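Local coordinates for uncharacterized protein (Corynebacterium diphtheriae NCTC 13129, PDB 3B4Q) that is of unknown function but forms a small all-helical domain related to the C-terminal part of resuscitation-promoting factor Rpf1, at residues Thr9-Val14 / Gly27-Ala32; Ala23-Ala28 / Glu41-Ala46. One frame throughout, in Å; residues are numbered along the deposited sequence.

Contact 1: Thr9-Val14 / Gly27-Ala32; sequences TPRDVV and GAQEYA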
loop_
_atom_site.group_PDB
_atom_site.type_symbol
_atom_site.label_atom_id
_atom_site.label_comp_id
_atom_site.label_asym_id
_atom_site.label_seq_id
_atom_site.Cartn_x
_atom_site.Cartn_y
_atom_site.Cartn_z
ATOM N N THR A 9 11.066 -4.037 3.828
ATOM C CA THR A 9 10.159 -2.976 4.218
ATOM C C THR A 9 9.102 -2.792 3.112
ATOM O O THR A 9 9.271 -3.297 2.001
ATOM C CB THR A 9 10.901 -1.644 4.414
ATOM O OG1 THR A 9 11.446 -1.228 3.164
ATOM C CG2 THR A 9 12.077 -1.782 5.433
ATOM N N PRO A 10 8.004 -2.091 3.401
ATOM C CA PRO A 10 7.059 -1.810 2.327
ATOM C C PRO A 10 7.716 -1.203 1.071
ATOM O O PRO A 10 7.352 -1.596 -0.038
ATOM C CB PRO A 10 6.087 -0.839 2.984
ATOM C CG PRO A 10 6.039 -1.360 4.433
ATOM C CD PRO A 10 7.503 -1.636 4.717
ATOM N N ARG A 11 8.696 -0.316 1.236
ATOM C CA ARG A 11 9.390 0.235 0.059
ATOM C C ARG A 11 10.070 -0.839 -0.781
ATOM O O ARG A 11 10.084 -0.736 -2.013
ATOM C CB ARG A 11 10.359 1.340 0.452
ATOM C CG ARG A 11 9.639 2.531 0.979
ATOM C CD ARG A 11 10.593 3.576 1.547
ATOM N NE ARG A 11 11.032 4.526 0.534
ATOM C CZ ARG A 11 11.872 5.533 0.770
ATOM N NH1 ARG A 11 12.228 6.359 -0.217
ATOM N NH2 ARG A 11 12.350 5.725 1.996
ATOM N N ASP A 12 10.592 -1.879 -0.137
ATOM C CA ASP A 12 11.225 -2.995 -0.885
ATOM C C ASP A 12 10.160 -3.810 -1.600
ATOM O O ASP A 12 10.359 -4.245 -2.743
ATOM C CB ASP A 12 12.018 -3.894 0.068
ATOM C CG ASP A 12 13.079 -3.125 0.828
ATOM O OD1 ASP A 12 13.876 -2.396 0.182
ATOM O OD2 ASP A 12 13.134 -3.253 2.074
ATOM N N VAL A 13 9.052 -4.070 -0.901
ATOM C CA VAL A 13 7.942 -4.815 -1.507
ATOM C C VAL A 13 7.430 -4.162 -2.801
ATOM O O VAL A 13 7.052 -4.882 -3.758
ATOM C CB VAL A 13 6.800 -5.027 -0.480
ATOM C CG1 VAL A 13 5.557 -5.693 -1.156
ATOM C CG2 VAL A 13 7.326 -5.840 0.716
ATOM N N VAL A 14 7.388 -2.831 -2.844
ATOM C CA VAL A 14 6.882 -2.172 -4.062
ATOM C C VAL A 14 7.976 -1.621 -4.965
ATOM O O VAL A 14 7.721 -0.705 -5.759
ATOM C CB VAL A 14 5.858 -1.057 -3.726
ATOM C CG1 VAL A 14 4.613 -1.648 -2.999
ATOM C CG2 VAL A 14 6.522 0.069 -2.925
ATOM N N GLY A 27 6.139 7.769 1.560
ATOM C CA GLY A 27 5.659 8.784 2.514
ATOM C C GLY A 27 5.237 8.135 3.822
ATOM O O GLY A 27 5.533 8.643 4.911
ATOM N N ALA A 28 4.511 7.013 3.727
ATOM C CA ALA A 28 4.059 6.324 4.939
ATOM C C ALA A 28 5.244 5.796 5.735
ATOM O O ALA A 28 5.281 5.924 6.952
ATOM C CB ALA A 28 3.103 5.137 4.548
ATOM N N GLN A 29 6.209 5.185 5.053
ATOM C CA GLN A 29 7.321 4.573 5.746
ATOM C C GLN A 29 8.147 5.638 6.447
ATOM O O GLN A 29 8.550 5.436 7.592
ATOM C CB GLN A 29 8.131 3.742 4.737
ATOM C CG GLN A 29 9.247 2.944 5.330
ATOM C CD GLN A 29 9.742 1.868 4.378
ATOM O OE1 GLN A 29 8.956 1.119 3.774
ATOM N NE2 GLN A 29 11.062 1.741 4.288
ATOM N N GLU A 30 8.313 6.801 5.811
ATOM C CA GLU A 30 9.087 7.928 6.363
ATOM C C GLU A 30 8.390 8.445 7.623
ATOM O O GLU A 30 9.030 8.603 8.708
ATOM C CB GLU A 30 9.166 9.077 5.339
ATOM C CG GLU A 30 10.069 8.827 4.100
ATOM C CD GLU A 30 9.976 9.934 3.022
ATOM O OE1 GLU A 30 8.977 10.728 2.962
ATOM O OE2 GLU A 30 10.929 10.009 2.221
ATOM N N TYR A 31 7.089 8.731 7.467
ATOM C CA TYR A 31 6.304 9.292 8.601
ATOM C C TYR A 31 6.213 8.308 9.776
ATOM O O TYR A 31 6.390 8.669 10.973
ATOM C CB TYR A 31 4.914 9.775 8.153
ATOM C CG TYR A 31 4.171 10.346 9.331
ATOM C CD1 TYR A 31 4.637 11.491 9.964
ATOM C CD2 TYR A 31 3.088 9.678 9.893
ATOM C CE1 TYR A 31 3.973 12.021 11.097
ATOM C CE2 TYR A 31 2.421 10.203 11.024
ATOM C CZ TYR A 31 2.871 11.368 11.592
ATOM O OH TYR A 31 2.273 11.860 12.730
ATOM N N ALA A 32 5.969 7.044 9.467
ATOM C CA ALA A 32 5.880 6.016 10.526
ATOM C C ALA A 32 7.156 5.955 11.362
ATOM O O ALA A 32 7.102 5.786 12.601
ATOM C CB ALA A 32 5.608 4.630 9.914
#

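Contact 2: Ala23-Ala28 / Glu41-Ala46; sequences AAVAGA and ELAVDA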
loop_
_atom_site.group_PDB
_atom_site.type_symbol
_atom_site.label_atom_id
_atom_site.label_comp_id
_atom_site.label_asym_id
_atom_site.label_seq_id
_atom_site.Cartn_x
_atom_site.Cartn_y
_atom_site.Cartn_z
ATOM N N ALA A 23 5.502 6.260 -4.266
ATOM C CA ALA A 23 5.394 7.520 -3.556
ATOM C C ALA A 23 4.529 7.387 -2.296
ATOM O O ALA A 23 4.913 7.850 -1.202
ATOM C CB ALA A 23 4.785 8.578 -4.459
ATOM N N ALA A 24 3.370 6.744 -2.442
ATOM C CA ALA A 24 2.451 6.644 -1.293
ATOM C C ALA A 24 3.115 5.809 -0.189
ATOM O O ALA A 24 3.072 6.168 1.008
ATOM C CB ALA A 24 1.111 6.019 -1.737
ATOM N N VAL A 25 3.785 4.727 -0.590
ATOM C CA VAL A 25 4.443 3.857 0.398
ATOM C C VAL A 25 5.670 4.551 1.050
ATOM O O VAL A 25 5.865 4.470 2.275
ATOM C CB VAL A 25 4.788 2.494 -0.252
ATOM C CG1 VAL A 25 5.673 1.673 0.658
ATOM C CG2 VAL A 25 3.483 1.771 -0.629
ATOM N N ALA A 26 6.447 5.258 0.238
ATOM C CA ALA A 26 7.618 5.986 0.772
ATOM C C ALA A 26 7.191 6.996 1.860
ATOM O O ALA A 26 7.847 7.112 2.907
ATOM C CB ALA A 26 8.341 6.743 -0.335
ATOM N N GLY A 27 6.139 7.769 1.560
ATOM C CA GLY A 27 5.659 8.784 2.514
ATOM C C GLY A 27 5.237 8.135 3.822
ATOM O O GLY A 27 5.533 8.643 4.911
ATOM N N ALA A 28 4.511 7.013 3.727
ATOM C CA ALA A 28 4.059 6.324 4.939
ATOM C C ALA A 28 5.244 5.796 5.735
ATOM O O ALA A 28 5.281 5.924 6.952
ATOM C CB ALA A 28 3.103 5.137 4.548
ATOM N N GLU A 41 1.142 -0.962 8.797
ATOM C CA GLU A 41 -0.237 -0.510 8.860
ATOM C C GLU A 41 -0.394 0.849 8.134
ATOM O O GLU A 41 -1.362 1.069 7.383
ATOM C CB GLU A 41 -0.675 -0.392 10.314
ATOM C CG GLU A 41 -2.023 0.179 10.488
ATOM C CD GLU A 41 -2.506 0.065 11.925
ATOM O OE1 GLU A 41 -2.008 -0.827 12.663
ATOM O OE2 GLU A 41 -3.400 0.861 12.302
ATOM N N LEU A 42 0.548 1.768 8.386
ATOM C CA LEU A 42 0.483 3.057 7.725
ATOM C C LEU A 42 0.635 2.918 6.201
ATOM O O LEU A 42 -0.046 3.590 5.412
ATOM C CB LEU A 42 1.541 4.021 8.288
ATOM C CG LEU A 42 1.148 5.231 9.151
ATOM C CD1 LEU A 42 2.196 6.276 8.910
ATOM C CD2 LEU A 42 -0.205 5.819 8.751
ATOM N N ALA A 43 1.550 2.046 5.782
ATOM C CA ALA A 43 1.739 1.832 4.345
ATOM C C ALA A 43 0.503 1.207 3.670
ATOM O O ALA A 43 0.126 1.584 2.542
ATOM C CB ALA A 43 2.986 0.981 4.092
ATOM N N VAL A 44 -0.126 0.240 4.322
ATOM C CA VAL A 44 -1.389 -0.299 3.806
ATOM C C VAL A 44 -2.434 0.828 3.674
ATOM O O VAL A 44 -3.072 0.986 2.621
ATOM C CB VAL A 44 -1.930 -1.466 4.704
ATOM C CG1 VAL A 44 -3.399 -1.802 4.325
ATOM C CG2 VAL A 44 -0.981 -2.692 4.618
ATOM N N ASP A 45 -2.601 1.634 4.732
ATOM C CA ASP A 45 -3.579 2.753 4.665
ATOM C C ASP A 45 -3.262 3.737 3.509
ATOM O O ASP A 45 -4.165 4.166 2.777
ATOM C CB ASP A 45 -3.618 3.510 5.976
ATOM C CG ASP A 45 -4.245 2.701 7.133
ATOM O OD1 ASP A 45 -4.867 1.629 6.885
ATOM O OD2 ASP A 45 -4.120 3.170 8.311
ATOM N N ALA A 46 -1.991 4.122 3.383
ATOM C CA ALA A 46 -1.563 5.083 2.343
ATOM C C ALA A 46 -1.813 4.506 0.941
ATOM O O ALA A 46 -2.312 5.211 0.043
ATOM C CB ALA A 46 -0.101 5.448 2.524
#

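Contact 1: Thr9-Val14 / Gly27-Ala32
Gln29 reaches out from helix 19-35 and lays its amide against the first turn of the short helix 10-13. Its CG stands anti to the backbone N (chi1 -175°) and the chain runs on extended, which carries the amide straight out from its own helix to the start of the other. There OE1 accepts the backbone N-H of Arg11, with N and OE1 2.9 Å apart. The donor is tilted only 20° from the plane of the amide. The other end of the same amide gives a weak bond, 3.2 Å from Gln29 NE2 to Thr9 OG1. With both ends engaged, the rotation of the amide about its last torsion is largely settled. Pro10 and Arg11 fill in around it: Pro10 CD lies 3.3 Å from OE1 of Gln29, while the methylenes of Arg11 run past the amide, CD coming within 3.4 Å of Gln29 CD. In the conformer given, the arginine bends at its third torsion (chi3 89°) and its guanidinium stands steeply against the amide plane. Its charge then lies near that of Glu30, but no N-H points at the carboxylate, and the approach is doubtful because both side chains have a second conformer. Thr9 OG1 also donates to Asp12 OD2 at 2.9 Å, and the same oxygen takes the backbone N-H of Thr9 at 2.8 Å. The partly buried Gln29 thus holds the start of helix 10-13 at the surface of the domain, Thr9 being its N-cap: a glutamine side chain bridging the N-cap hydroxyl and a first-turn N-H of a neighbouring helix.

Contact 2: Ala23-Ala28 / Glu41-Ala46
The first torsion of Val25, 170°, directs CG1 toward Ala43, whose CB it meets at 4.4 Å, while Leu42, with an unusual chi1 of -110°, swings its CD1 methyl to the carbonyl oxygen of Ala28 at 3.7 Å. Between these two branched residues the interface is made of alanines, which have no side-chain torsion to adjust and therefore fit by the placement of the helices themselves. Ala28 is central: its methyl points at helix 39-56 and settles among Leu42, Ala43 and Ala46, 3.6 Å from the CA of Ala43 and likewise close to the carbonyl oxygen of Leu42. Ala46 answers from the other helix, its CB 3.8 Å from Ala28 CB and 3.6 Å from Ala24 O, so that one methyl touches both a neighbouring methyl and the backbone a turn earlier. Ala24 CB in turn lies 3.9 Å from the carbonyl oxygen of Ala46. Methyls thus rest on main chain from both sides, and no hydrogen bond crosses the interface. Such small residues let the backbones come near: the CA atoms of Ala28 and Ala43 are 5.1 Å apart, and the axes of segments 23-28 and 41-46 approach to 8.3 Å. Their directions are 146° apart, roughly antiparallel. On the Val25 and Ala43 side Phe77 of helix 77-83 and Pro10 cover the contact, and Tyr31 and Ala32 pack on Leu42. The result is a close, alanine-lined crossing of two consecutive antiparallel helices, the helical hairpin of this all-alpha domain.

In the fold
From the N terminus the chain first forms the short helix 10-13, passes through a loop and enters helix 19-35, where contact 1 closes the first loop by bringing that helix back beside residues 9-14. After the turn that follows, helix 39-56 runs back along helix 19-35, and contact 2 closes the second loop. The two loops overlap, neither enclosing the other, because contact 2 opens at residue 23, before contact 1 ends at residue 32. They meet directly where Pro10 and Arg11 pack on Val25. Contact 1 ties the N-terminal segment to the surface of the hairpin; contact 2 joins the hairpin's own helices, against which helix 77-83 also packs.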